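Local coordinates for protein KLLA0B12012p (Kluyveromyces lactis, PDB 6Y3P) that probably binds ATP as an ATP-grasp enzyme of the tubulin-tyrosine ligase family and, as Pby1, directly partners the mRNA decapping enzyme Dcp2, at residues P23-F28 against V35-S40; H301-E306 against F331-D336. All blocks are in the same frame, centred on the assembly; numbering follows the deposited sequence.

Overall arrangement
This chain is the C-terminal, ATP-grasp part of Pby1. From the N terminus, strand 8-12 leads into helix 21-31, and contact 1 (23-28 with 35-40) closes a short loop where the chain turns back into strand 37-38, joining the helix to an outermost strand of the parallel four-stranded sheet. Contact 2 (301-306 with 331-336) opens far later and closes a longer loop, with 24 residues between its segments; it packs helix 290-313 on strand 326-335 of the branched antiparallel sheet. The two loops follow in series, neither enclosing nor crossing the other. The centres of contacts 1 and 2 lie 32 Å apart and the nearest atoms of contacts 1 and 2 about 17 Å, so there is no direct touch. Contact 2 is the more central.

Contact 1: P23-F28 against V35-S40; sequences PLNRSF and VPVSRS. With SO4 (sulfate ion), chain E; SO4 (sulfate ion), chain B.
Val37 meets the helix through its two methyl groups, one for each of two helix residues a turn apart. CG2 rests 3.9 Å from Phe28 CB and approaches the aromatic ring beyond it obliquely, which makes this the apolar part of the join. CG1 lies 4.0 Å from Asn25 OD1, a van der Waals approach at the amide oxygen. With CG1 of Val37 anti to the backbone N (chi1 179°) and CG2 beside it, CG1 is directed to Asn25 and CG2 to Phe28. The Asn25 amide is brought in by the far end of its chain, whereas the bonds from CA to CB of Phe28 and of Val37 are already directed toward the opposite segment. The interface is small, 120 Å² over both sides, and the nearest backbone approach is 7.7 Å, between Phe28 CA and Val37 CA.

In topology the pair completes a beta-alpha-beta unit: strand 8-12, helix 21-31, then strand 37-38, which lies parallel to 8-12 at the edge of the sheet. Phe28 also touches Ile10 and Phe50, and Val371 of helix 357-375, so its side chain is held between sheet and second helix.

The two arginines direct polar bonds to two sulfates, probably from the crystallisation liquor. The turn after the strand receives the sulfate of chain E, whose O1 accepts bonds from Arg39 N (2.8 Å) and from Arg39 NE (3.2 Å, 145°), with the sulfur at the in-plane edge of the guanidinium. The sulfate of chain B lies at the guanidinium edge of Arg26, where NH1 gives a 2.8 Å bond to its O2 and NH2 a weak but nearly straight one to its O1 (3.3 Å, 176°). Arg26 NH2 also forms a salt bridge with Asp364.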
loop_
_atom_site.group_PDB
_atom_site.type_symbol
_atom_site.label_atom_id
_atom_site.label_comp_id
_atom_site.label_asym_id
_atom_site.label_seq_id
_atom_site.Cartn_x
_atom_site.Cartn_y
_atom_site.Cartn_z
ATOM N N PRO A 23 2.697 5.082 22.032
ATOM C CA PRO A 23 3.295 3.777 21.677
ATOM C C PRO A 23 4.800 3.821 21.387
ATOM O O PRO A 23 5.531 2.982 21.927
ATOM C CB PRO A 23 2.509 3.361 20.425
ATOM C CG PRO A 23 1.209 4.030 20.575
ATOM C CD PRO A 23 1.504 5.350 21.195
ATOM N N LEU A 24 5.263 4.794 20.559
ATOM C CA LEU A 24 6.679 4.930 20.217
ATOM C C LEU A 24 7.565 5.201 21.437
ATOM O O LEU A 24 8.638 4.606 21.539
ATOM C CB LEU A 24 6.906 5.997 19.135
ATOM C CG LEU A 24 6.704 5.564 17.705
ATOM C CD1 LEU A 24 6.513 6.759 16.817
ATOM C CD2 LEU A 24 7.857 4.695 17.231
ATOM N N ASN A 25 7.092 6.053 22.381
ATOM C CA ASN A 25 7.802 6.354 23.626
ATOM C C ASN A 25 7.922 5.141 24.535
ATOM O O ASN A 25 9.003 4.906 25.065
ATOM C CB ASN A 25 7.175 7.521 24.362
ATOM C CG ASN A 25 7.963 8.793 24.208
ATOM O OD1 ASN A 25 9.075 8.951 24.733
ATOM N ND2 ASN A 25 7.403 9.728 23.476
ATOM N N ARG A 26 6.833 4.351 24.689
ATOM C CA ARG A 26 6.833 3.123 25.506
ATOM C C ARG A 26 7.819 2.100 24.915
ATOM O O ARG A 26 8.616 1.503 25.643
ATOM C CB ARG A 26 5.425 2.521 25.608
ATOM C CG ARG A 26 4.445 3.435 26.357
ATOM C CD ARG A 26 3.109 2.749 26.625
ATOM N NE ARG A 26 2.264 2.624 25.429
ATOM C CZ ARG A 26 1.394 3.547 25.013
ATOM N NH1 ARG A 26 1.263 4.696 25.669
ATOM N NH2 ARG A 26 0.661 3.332 23.926
ATOM N N SER A 27 7.798 1.971 23.587
ATOM C CA SER A 27 8.657 1.088 22.830
ATOM C C SER A 27 10.136 1.527 22.901
ATOM O O SER A 27 11.002 0.671 23.076
ATOM C CB SER A 27 8.165 1.006 21.395
ATOM O OG SER A 27 8.774 -0.110 20.788
ATOM N N PHE A 28 10.425 2.851 22.788
ATOM C CA PHE A 28 11.798 3.362 22.914
ATOM C C PHE A 28 12.325 3.131 24.340
ATOM O O PHE A 28 13.467 2.693 24.499
ATOM C CB PHE A 28 11.922 4.857 22.512
ATOM C CG PHE A 28 11.810 5.141 21.025
ATOM C CD1 PHE A 28 12.410 4.299 20.087
ATOM C CD2 PHE A 28 11.151 6.276 20.564
ATOM C CE1 PHE A 28 12.305 4.560 18.711
ATOM C CE2 PHE A 28 11.036 6.530 19.186
ATOM C CZ PHE A 28 11.609 5.667 18.269
ATOM N N VAL A 35 19.239 4.712 25.602
ATOM C CA VAL A 35 19.282 5.750 24.575
ATOM C C VAL A 35 18.301 6.897 24.903
ATOM O O VAL A 35 17.094 6.656 24.983
ATOM C CB VAL A 35 19.107 5.197 23.149
ATOM C CG1 VAL A 35 19.288 6.298 22.122
ATOM C CG2 VAL A 35 20.071 4.040 22.885
ATOM N N PRO A 36 18.792 8.144 25.102
ATOM C CA PRO A 36 17.860 9.246 25.432
ATOM C C PRO A 36 16.939 9.676 24.278
ATOM O O PRO A 36 17.357 9.694 23.129
ATOM C CB PRO A 36 18.788 10.370 25.900
ATOM C CG PRO A 36 20.091 10.092 25.214
ATOM C CD PRO A 36 20.198 8.601 25.069
ATOM N N VAL A 37 15.672 9.985 24.593
ATOM C CA VAL A 37 14.673 10.453 23.616
ATOM C C VAL A 37 14.589 11.999 23.657
ATOM O O VAL A 37 14.425 12.593 24.726
ATOM C CB VAL A 37 13.293 9.771 23.794
ATOM C CG1 VAL A 37 12.272 10.295 22.786
ATOM C CG2 VAL A 37 13.415 8.258 23.686
ATOM N N SER A 38 14.758 12.635 22.497
ATOM C CA SER A 38 14.703 14.086 22.316
ATOM C C SER A 38 13.579 14.399 21.325
ATOM O O SER A 38 13.301 13.583 20.452
ATOM C CB SER A 38 16.024 14.598 21.767
ATOM O OG SER A 38 15.974 16.003 21.587
ATOM N N ARG A 39 12.918 15.553 21.474
ATOM C CA ARG A 39 11.818 15.972 20.599
ATOM C C ARG A 39 12.289 17.038 19.599
ATOM O O ARG A 39 11.489 17.607 18.853
ATOM C CB ARG A 39 10.628 16.461 21.439
ATOM C CG ARG A 39 9.892 15.326 22.167
ATOM C CD ARG A 39 8.937 15.812 23.251
ATOM N NE ARG A 39 9.628 16.611 24.270
ATOM C CZ ARG A 39 9.095 16.997 25.428
ATOM N NH1 ARG A 39 7.855 16.638 25.749
ATOM N NH2 ARG A 39 9.805 17.726 26.281
ATOM N N SER A 40 13.599 17.279 19.577
ATOM C CA SER A 40 14.227 18.273 18.715
ATOM C C SER A 40 15.560 17.774 18.142
ATOM O O SER A 40 16.456 17.327 18.870
ATOM C CB SER A 40 14.419 19.596 19.467
ATOM O OG SER A 40 15.089 20.577 18.689
HETATM S S SO4 E . 13.427 17.529 24.408
HETATM O O1 SO4 E . 12.776 16.243 24.178
HETATM O O2 SO4 E . 14.626 17.646 23.571
HETATM O O3 SO4 E . 12.517 18.631 24.046
HETATM O O4 SO4 E . 13.784 17.572 25.835
HETATM S S SO4 B . -1.433 6.438 24.267
HETATM O O1 SO4 B . -1.436 5.742 22.972
HETATM O O2 SO4 B . -1.397 5.459 25.348
HETATM O O3 SO4 B . -2.630 7.261 24.399
HETATM O O4 SO4 B . -0.274 7.309 24.377
#

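Contact 2: H301-E306 against F331-D336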
loop_
_atom_site.group_PDB
_atom_site.type_symbol
_atom_site.label_atom_id
_atom_site.label_comp_id
_atom_site.label_asym_id
_atom_site.label_seq_id
_atom_site.Cartn_x
_atom_site.Cartn_y
_atom_site.Cartn_z
ATOM N N HIS A 301 2.257 -12.331 1.999
ATOM C CA HIS A 301 3.703 -12.444 2.198
ATOM C C HIS A 301 4.392 -12.690 0.902
ATOM O O HIS A 301 5.455 -12.151 0.685
ATOM C CB HIS A 301 4.009 -13.612 3.121
ATOM C CG HIS A 301 3.562 -13.397 4.518
ATOM N ND1 HIS A 301 3.944 -14.245 5.520
ATOM C CD2 HIS A 301 2.793 -12.422 5.039
ATOM C CE1 HIS A 301 3.407 -13.758 6.622
ATOM N NE2 HIS A 301 2.720 -12.655 6.376
ATOM N N GLU A 302 3.799 -13.503 0.033
ATOM C CA GLU A 302 4.370 -13.776 -1.265
ATOM C C GLU A 302 4.394 -12.547 -2.159
ATOM O O GLU A 302 5.418 -12.273 -2.786
ATOM C CB GLU A 302 3.646 -14.961 -1.917
ATOM C CG GLU A 302 4.468 -15.686 -2.962
ATOM C CD GLU A 302 5.919 -16.009 -2.638
ATOM O OE1 GLU A 302 6.248 -16.294 -1.460
ATOM O OE2 GLU A 302 6.727 -15.999 -3.592
ATOM N N ALA A 303 3.286 -11.784 -2.175
ATOM C CA ALA A 303 3.109 -10.583 -2.993
ATOM C C ALA A 303 4.042 -9.435 -2.585
ATOM O O ALA A 303 4.618 -8.770 -3.461
ATOM C CB ALA A 303 1.656 -10.145 -2.986
ATOM N N VAL A 304 4.218 -9.240 -1.253
ATOM C CA VAL A 304 5.110 -8.245 -0.657
ATOM C C VAL A 304 6.592 -8.558 -1.048
ATOM O O VAL A 304 7.307 -7.675 -1.508
ATOM C CB VAL A 304 4.903 -8.154 0.893
ATOM C CG1 VAL A 304 6.046 -7.407 1.549
ATOM C CG2 VAL A 304 3.565 -7.487 1.252
ATOM N N SER A 305 7.021 -9.818 -0.862
ATOM C CA SER A 305 8.366 -10.349 -1.159
ATOM C C SER A 305 8.719 -10.146 -2.642
ATOM O O SER A 305 9.789 -9.644 -2.963
ATOM C CB SER A 305 8.425 -11.835 -0.798
ATOM O OG SER A 305 9.656 -12.408 -1.203
ATOM N N GLU A 306 7.787 -10.523 -3.532
ATOM C CA GLU A 306 7.884 -10.406 -4.987
ATOM C C GLU A 306 7.965 -8.951 -5.400
ATOM O O GLU A 306 8.793 -8.610 -6.250
ATOM C CB GLU A 306 6.676 -11.094 -5.647
ATOM C CG GLU A 306 6.726 -12.612 -5.611
ATOM C CD GLU A 306 7.929 -13.179 -6.334
ATOM O OE1 GLU A 306 8.006 -12.981 -7.567
ATOM O OE2 GLU A 306 8.843 -13.711 -5.660
ATOM N N PHE A 331 0.042 -1.277 2.962
ATOM C CA PHE A 331 -0.299 -2.016 1.752
ATOM C C PHE A 331 -1.788 -2.290 1.719
ATOM O O PHE A 331 -2.329 -2.872 2.653
ATOM C CB PHE A 331 0.494 -3.318 1.633
ATOM C CG PHE A 331 1.863 -3.209 1.015
ATOM C CD1 PHE A 331 2.834 -2.385 1.575
ATOM C CD2 PHE A 331 2.236 -4.045 -0.028
ATOM C CE1 PHE A 331 4.121 -2.354 1.056
ATOM C CE2 PHE A 331 3.527 -4.008 -0.550
ATOM C CZ PHE A 331 4.461 -3.163 -0.005
ATOM N N ASP A 332 -2.444 -1.846 0.655
ATOM C CA ASP A 332 -3.872 -2.050 0.483
ATOM C C ASP A 332 -4.172 -3.106 -0.556
ATOM O O ASP A 332 -3.808 -2.990 -1.744
ATOM C CB ASP A 332 -4.619 -0.733 0.224
ATOM C CG ASP A 332 -4.579 0.162 1.457
ATOM O OD1 ASP A 332 -5.439 -0.021 2.359
ATOM O OD2 ASP A 332 -3.641 0.977 1.563
ATOM N N PHE A 333 -4.803 -4.170 -0.061
ATOM C CA PHE A 333 -5.238 -5.335 -0.809
ATOM C C PHE A 333 -6.766 -5.462 -0.835
ATOM O O PHE A 333 -7.429 -5.240 0.168
ATOM C CB PHE A 333 -4.694 -6.615 -0.149
ATOM C CG PHE A 333 -3.209 -6.819 -0.223
ATOM C CD1 PHE A 333 -2.635 -7.461 -1.309
ATOM C CD2 PHE A 333 -2.388 -6.445 0.832
ATOM C CE1 PHE A 333 -1.247 -7.675 -1.359
ATOM C CE2 PHE A 333 -1.002 -6.632 0.762
ATOM C CZ PHE A 333 -0.446 -7.239 -0.333
ATOM N N LEU A 334 -7.297 -5.909 -1.963
ATOM C CA LEU A 334 -8.704 -6.257 -2.162
ATOM C C LEU A 334 -8.777 -7.802 -2.085
ATOM O O LEU A 334 -7.808 -8.494 -2.404
ATOM C CB LEU A 334 -9.160 -5.783 -3.546
ATOM C CG LEU A 334 -9.811 -4.385 -3.646
ATOM C CD1 LEU A 334 -8.903 -3.286 -3.162
ATOM C CD2 LEU A 334 -10.214 -4.073 -5.076
ATOM N N VAL A 335 -9.882 -8.322 -1.573
ATOM C CA VAL A 335 -10.127 -9.746 -1.444
ATOM C C VAL A 335 -11.356 -10.064 -2.274
ATOM O O VAL A 335 -12.389 -9.394 -2.118
ATOM C CB VAL A 335 -10.327 -10.221 0.026
ATOM C CG1 VAL A 335 -10.235 -11.748 0.116
ATOM C CG2 VAL A 335 -9.324 -9.560 0.976
ATOM N N ASP A 336 -11.255 -11.106 -3.119
ATOM C CA ASP A 336 -12.376 -11.572 -3.938
ATOM C C ASP A 336 -13.128 -12.707 -3.246
ATOM O O ASP A 336 -12.661 -13.227 -2.230
ATOM C CB ASP A 336 -11.967 -11.914 -5.406
ATOM C CG ASP A 336 -11.149 -13.165 -5.702
ATOM O OD1 ASP A 336 -11.173 -14.115 -4.873
ATOM O OD2 ASP A 336 -10.560 -13.242 -6.820
#
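Between Phe331 and Phe333, whose rings pack against Ala303 and Val304 of the helix, Asp332 turns its carboxylate to the other side of the strand. There OD1 takes a salt bridge from Arg218 NH2 and a weak hydrogen bond from His216 ND1, while OD2 is weakly bonded by Asn347 ND2. Asp332 thus points its carboxylate away from the side on which its two phenylalanine neighbours meet the helix.

On that helix-facing side, Val304 is the residue shared by both rings. Its CG2 lies 3.9 Å from Phe331 CD2, approaching that ring obliquely and equally near to the two atoms of its CD2-CE2 bond. The same methyl is 4.3 Å from Phe333 CZ, this time near the ring plane. Ala303 CB adds a second edge contact, 4.1 Å from Phe333 CE1, so the far rim of the Phe333 ring is met by two helix methyls. With CG1 of Val304 anti to the backbone N (chi1 165°), CG2 falls beside that N, and it is CG2 that reaches the two rings.

The arrangement is helix-on-sheet packing in the ATP-grasp fold: helix 290-313 covers strand 326-335, with the local axes 11.3 Å apart and running at 132°. In tubulin-tyrosine ligase relatives, this strand and the following 341-347 carry acidic and asparagine side chains that hold magnesium beside ATP, and Asp332 is consistent with such a place.

Val304 CA comes within 8.6 Å of Phe331 CA. Ala303 CA stays 10.1 Å from Phe333 CA. All four touching residues are buried, in an interface of 148 Å². Val221 adjoins both Val304 and Phe331, and Leu343 touches both phenylalanines from the neighbouring strand.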